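Long-range contact in surface glycan binding protein B (Bacteroides ovatus, PDB 6E57), which binds mixed-linkage beta-glucan at the bacterial surface and probably helps the gut symbiont capture this cereal polysaccharide for utilization: residues Y187-I200 and Y210-L222. Residues are numbered along the deposited sequence; the frame is centred on the assembly and turned at random.
Sequences YTIPTGVSEGDYRI and YGADMVKVTNASL
Val217 and Val215 turn the same way from strand 210-217 as Tyr198 from strand 196-200, onto the densely packed face of an antiparallel ladder. CG2 of Val217 meets the Tyr198 ring obliquely, 3.6 Å from CE1, while Val193 reaches CG2 from the preceding loop. The broad Tyr198 ring ends in a hydroxyl that donates to Ser194 O (2.6 Å), tying loop to strand. Val215 CG2 touches Ile200 CG2 and, about a right angle away, Tyr187 OH (3.7 Å); branched valines and isoleucine suit this inner face, extended by Val145 and Leu153.

The opposite face is looser and more polar. Asp197 and Lys216 pair there without a salt bridge, Asp197 OD1 and Lys216 NZ 5.1 Å apart. Met214, folded back at chi2 (-55°), sets SD over the centre of one face of the Arg199 guanidinium. NH1 makes a weak salt bridge to Asp213 OD1 (3.4 Å), whereas NH2 and that carboxylate find partners at Thr104. At the open end, Glu195 OE2 takes Asn219 N at 2.8 Å through its anti lone pair, at 170°.

Tyr198 and Val215 exchange two backbone bonds, as do Gly196 and Val217; glycine fits Gly196, where a side chain would jam against the preceding carbonyl. Ile200 instead faces two residues, its O accepting weakly from Ala212 N, its N giving soundly to Asp213 O: a beta bulge in a hairpin of a probable immunoglobulin-like beta-sandwich.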
loop_
_atom_site.group_PDB
_atom_site.type_symbol
_atom_site.label_atom_id
_atom_site.label_comp_id
_atom_site.label_asym_id
_atom_site.label_seq_id
_atom_site.Cartn_x
_atom_site.Cartn_y
_atom_site.Cartn_z
ATOM N N TYR A 187 -5.185 -5.093 18.995
ATOM C CA TYR A 187 -6.216 -4.375 19.735
ATOM C C TYR A 187 -7.579 -4.632 19.085
ATOM O O TYR A 187 -7.655 -4.875 17.888
ATOM C CB TYR A 187 -5.874 -2.884 19.817
ATOM C CG TYR A 187 -5.958 -2.122 18.516
ATOM C CD1 TYR A 187 -5.060 -2.356 17.485
ATOM C CD2 TYR A 187 -6.916 -1.140 18.324
ATOM C CE1 TYR A 187 -5.124 -1.651 16.294
ATOM C CE2 TYR A 187 -6.991 -0.424 17.140
ATOM C CZ TYR A 187 -6.091 -0.679 16.121
ATOM O OH TYR A 187 -6.162 0.020 14.950
ATOM N N THR A 188 -8.639 -4.583 19.902
ATOM C CA THR A 188 -10.014 -4.809 19.461
ATOM C C THR A 188 -10.711 -3.461 19.247
ATOM O O THR A 188 -10.686 -2.599 20.125
ATOM C CB THR A 188 -10.796 -5.656 20.474
ATOM O OG1 THR A 188 -10.014 -6.796 20.827
ATOM C CG2 THR A 188 -12.137 -6.112 19.943
ATOM N N ILE A 189 -11.342 -3.301 18.079
ATOM C CA ILE A 189 -12.153 -2.123 17.773
ATOM C C ILE A 189 -13.500 -2.293 18.474
ATOM O O ILE A 189 -14.145 -3.327 18.324
ATOM C CB ILE A 189 -12.331 -1.934 16.252
ATOM C CG1 ILE A 189 -11.001 -1.963 15.490
ATOM C CG2 ILE A 189 -13.110 -0.661 15.962
ATOM C CD1 ILE A 189 -10.053 -0.838 15.838
ATOM N N PRO A 190 -13.971 -1.303 19.268
ATOM C CA PRO A 190 -15.300 -1.382 19.873
ATOM C C PRO A 190 -16.391 -1.457 18.795
ATOM O O PRO A 190 -16.217 -0.903 17.709
ATOM C CB PRO A 190 -15.433 -0.088 20.691
ATOM C CG PRO A 190 -14.007 0.408 20.863
ATOM C CD PRO A 190 -13.255 -0.073 19.640
ATOM N N THR A 191 -17.496 -2.142 19.112
ATOM C CA THR A 191 -18.605 -2.348 18.176
ATOM C C THR A 191 -19.352 -1.027 17.932
ATOM O O THR A 191 -19.872 -0.800 16.841
ATOM C CB THR A 191 -19.553 -3.448 18.676
ATOM O OG1 THR A 191 -20.055 -3.074 19.960
ATOM C CG2 THR A 191 -18.886 -4.804 18.765
ATOM N N GLY A 192 -19.381 -0.160 18.953
ATOM C CA GLY A 192 -20.135 1.099 18.936
ATOM C C GLY A 192 -19.641 2.091 17.891
ATOM O O GLY A 192 -20.415 2.930 17.427
ATOM N N VAL A 193 -18.356 2.004 17.524
ATOM C CA VAL A 193 -17.712 2.988 16.652
ATOM C C VAL A 193 -18.315 2.883 15.248
ATOM O O VAL A 193 -18.282 1.820 14.632
ATOM C CB VAL A 193 -16.183 2.802 16.611
ATOM C CG1 VAL A 193 -15.526 3.786 15.654
ATOM C CG2 VAL A 193 -15.563 2.907 17.997
ATOM N N SER A 194 -18.851 4.003 14.756
ATOM C CA SER A 194 -19.446 4.087 13.427
ATOM C C SER A 194 -18.340 4.231 12.374
ATOM O O SER A 194 -17.187 4.508 12.710
ATOM C CB SER A 194 -20.437 5.221 13.350
ATOM O OG SER A 194 -19.843 6.437 13.778
ATOM N N GLU A 195 -18.717 4.038 11.102
ATOM C CA GLU A 195 -17.799 4.122 9.960
ATOM C C GLU A 195 -17.164 5.518 9.909
ATOM O O GLU A 195 -17.734 6.480 10.412
ATOM C CB GLU A 195 -18.530 3.841 8.645
ATOM C CG GLU A 195 -18.939 2.392 8.455
ATOM C CD GLU A 195 -19.287 2.028 7.018
ATOM O OE1 GLU A 195 -19.877 2.878 6.316
ATOM O OE2 GLU A 195 -18.957 0.900 6.599
ATOM N N GLY A 196 -15.981 5.605 9.292
ATOM C CA GLY A 196 -15.250 6.857 9.127
ATOM C C GLY A 196 -13.762 6.691 9.392
ATOM O O GLY A 196 -13.281 5.572 9.602
ATOM N N ASP A 197 -13.048 7.825 9.381
ATOM C CA ASP A 197 -11.601 7.899 9.596
ATOM C C ASP A 197 -11.332 8.582 10.945
ATOM O O ASP A 197 -11.864 9.650 11.212
ATOM C CB ASP A 197 -10.916 8.640 8.441
ATOM C CG ASP A 197 -10.922 7.873 7.127
ATOM O OD1 ASP A 197 -12.005 7.387 6.730
ATOM O OD2 ASP A 197 -9.839 7.759 6.508
ATOM N N TYR A 198 -10.503 7.952 11.786
ATOM C CA TYR A 198 -10.183 8.461 13.123
ATOM C C TYR A 198 -8.664 8.591 13.276
ATOM O O TYR A 198 -7.928 7.740 12.803
ATOM C CB TYR A 198 -10.747 7.536 14.204
ATOM C CG TYR A 198 -12.236 7.304 14.131
ATOM C CD1 TYR A 198 -12.765 6.289 13.347
ATOM C CD2 TYR A 198 -13.122 8.090 14.855
ATOM C CE1 TYR A 198 -14.131 6.065 13.276
ATOM C CE2 TYR A 198 -14.491 7.881 14.792
ATOM C CZ TYR A 198 -14.998 6.863 14.002
ATOM O OH TYR A 198 -16.343 6.646 13.938
ATOM N N ARG A 199 -8.219 9.669 13.930
ATOM C CA ARG A 199 -6.816 9.857 14.317
ATOM C C ARG A 199 -6.608 9.238 15.707
ATOM O O ARG A 199 -7.209 9.688 16.679
ATOM C CB ARG A 199 -6.439 11.343 14.303
ATOM C CG ARG A 199 -4.956 11.604 14.536
ATOM C CD ARG A 199 -4.561 13.061 14.383
ATOM N NE ARG A 199 -4.631 13.520 13.005
ATOM C CZ ARG A 199 -3.733 13.239 12.064
ATOM N NH1 ARG A 199 -2.713 12.441 12.329
ATOM N NH2 ARG A 199 -3.863 13.760 10.856
ATOM N N ILE A 200 -5.764 8.201 15.782
ATOM C CA ILE A 200 -5.569 7.429 17.010
ATOM C C ILE A 200 -4.384 8.007 17.791
ATOM O O ILE A 200 -3.507 8.663 17.228
ATOM C CB ILE A 200 -5.378 5.924 16.729
ATOM C CG1 ILE A 200 -4.215 5.645 15.773
ATOM C CG2 ILE A 200 -6.674 5.301 16.232
ATOM C CD1 ILE A 200 -3.619 4.269 15.931
ATOM N N TYR A 210 0.949 9.913 22.517
ATOM C CA TYR A 210 1.755 9.964 21.302
ATOM C C TYR A 210 0.855 9.704 20.091
ATOM O O TYR A 210 -0.067 8.891 20.165
ATOM C CB TYR A 210 2.876 8.925 21.350
ATOM C CG TYR A 210 3.725 8.963 22.594
ATOM C CD1 TYR A 210 3.374 8.235 23.721
ATOM C CD2 TYR A 210 4.882 9.724 22.649
ATOM C CE1 TYR A 210 4.148 8.262 24.870
ATOM C CE2 TYR A 210 5.670 9.760 23.788
ATOM C CZ TYR A 210 5.302 9.026 24.902
ATOM O OH TYR A 210 6.071 9.056 26.028
ATOM N N GLY A 211 1.149 10.386 18.982
ATOM C CA GLY A 211 0.362 10.280 17.758
ATOM C C GLY A 211 0.704 9.023 16.978
ATOM O O GLY A 211 1.859 8.589 16.971
ATOM N N ALA A 212 -0.313 8.441 16.325
ATOM C CA ALA A 212 -0.164 7.220 15.531
ATOM C C ALA A 212 -1.011 7.280 14.250
ATOM O O ALA A 212 -1.404 6.239 13.715
ATOM C CB ALA A 212 -0.531 6.032 16.384
ATOM N N ASP A 213 -1.275 8.498 13.759
ATOM C CA ASP A 213 -1.884 8.738 12.444
ATOM C C ASP A 213 -3.287 8.112 12.387
ATOM O O ASP A 213 -3.916 7.914 13.424
ATOM C CB ASP A 213 -0.926 8.297 11.331
ATOM C CG ASP A 213 -0.166 9.456 10.709
ATOM O OD1 ASP A 213 -0.813 10.474 10.388
ATOM O OD2 ASP A 213 1.068 9.336 10.560
ATOM N N MET A 214 -3.775 7.834 11.168
ATOM C CA MET A 214 -5.193 7.587 10.884
ATOM C C MET A 214 -5.508 6.085 10.860
ATOM O O MET A 214 -4.667 5.261 10.498
ATOM C CB MET A 214 -5.576 8.179 9.524
ATOM C CG MET A 214 -5.332 9.668 9.427
ATOM S SD MET A 214 -6.166 10.589 10.742
ATOM C CE MET A 214 -7.881 10.238 10.360
ATOM N N VAL A 215 -6.751 5.767 11.241
ATOM C CA VAL A 215 -7.372 4.457 11.084
ATOM C C VAL A 215 -8.701 4.669 10.352
ATOM O O VAL A 215 -9.351 5.690 10.544
ATOM C CB VAL A 215 -7.570 3.773 12.452
ATOM C CG1 VAL A 215 -8.715 2.773 12.445
ATOM C CG2 VAL A 215 -6.292 3.105 12.939
ATOM N N LYS A 216 -9.087 3.703 9.511
ATOM C CA LYS A 216 -10.337 3.751 8.758
ATOM C C LYS A 216 -11.229 2.577 9.181
ATOM O O LYS A 216 -10.869 1.416 9.002
ATOM C CB LYS A 216 -10.055 3.724 7.253
ATOM C CG LYS A 216 -11.254 3.372 6.382
ATOM C CD LYS A 216 -11.113 3.785 4.933
ATOM C CE LYS A 216 -12.187 3.179 4.058
ATOM N NZ LYS A 216 -12.525 4.070 2.926
ATOM N N VAL A 217 -12.402 2.910 9.729
ATOM C CA VAL A 217 -13.385 1.949 10.215
ATOM C C VAL A 217 -14.462 1.763 9.140
ATOM O O VAL A 217 -15.097 2.735 8.729
ATOM C CB VAL A 217 -14.007 2.424 11.542
ATOM C CG1 VAL A 217 -14.981 1.405 12.116
ATOM C CG2 VAL A 217 -12.938 2.776 12.564
ATOM N N THR A 218 -14.667 0.512 8.709
ATOM C CA THR A 218 -15.675 0.172 7.700
ATOM C C THR A 218 -16.336 -1.169 8.041
ATOM O O THR A 218 -15.688 -2.080 8.567
ATOM C CB THR A 218 -15.068 0.128 6.290
ATOM O OG1 THR A 218 -16.104 -0.211 5.368
ATOM C CG2 THR A 218 -13.932 -0.863 6.158
ATOM N N ASN A 219 -17.634 -1.262 7.723
ATOM C CA ASN A 219 -18.415 -2.494 7.792
ATOM C C ASN A 219 -18.458 -3.172 6.417
ATOM O O ASN A 219 -18.893 -4.321 6.308
ATOM C CB ASN A 219 -19.848 -2.231 8.259
ATOM C CG ASN A 219 -19.915 -1.659 9.657
ATOM O OD1 ASN A 219 -19.497 -2.306 10.614
ATOM N ND2 ASN A 219 -20.445 -0.453 9.784
ATOM N N ALA A 220 -18.013 -2.455 5.376
ATOM C CA ALA A 220 -18.122 -2.918 4.002
ATOM C C ALA A 220 -17.141 -4.067 3.763
ATOM O O ALA A 220 -16.046 -4.095 4.334
ATOM C CB ALA A 220 -17.860 -1.781 3.046
ATOM N N SER A 221 -17.563 -5.012 2.918
ATOM C CA SER A 221 -16.677 -5.995 2.342
ATOM C C SER A 221 -15.785 -5.289 1.316
ATOM O O SER A 221 -16.215 -5.033 0.195
ATOM C CB SER A 221 -17.462 -7.123 1.731
ATOM O OG SER A 221 -18.412 -7.631 2.657
ATOM N N LEU A 222 -14.564 -4.937 1.735
ATOM C CA LEU A 222 -13.653 -4.135 0.931
ATOM C C LEU A 222 -12.463 -4.996 0.497
ATOM O O LEU A 222 -11.617 -5.350 1.309
ATOM C CB LEU A 222 -13.194 -2.921 1.746
ATOM C CG LEU A 222 -12.239 -1.963 1.037
ATOM C CD1 LEU A 222 -12.937 -1.254 -0.110
ATOM C CD2 LEU A 222 -11.665 -0.951 2.015
HETATM O O HOH W 1 -1.908 11.416 15.315
#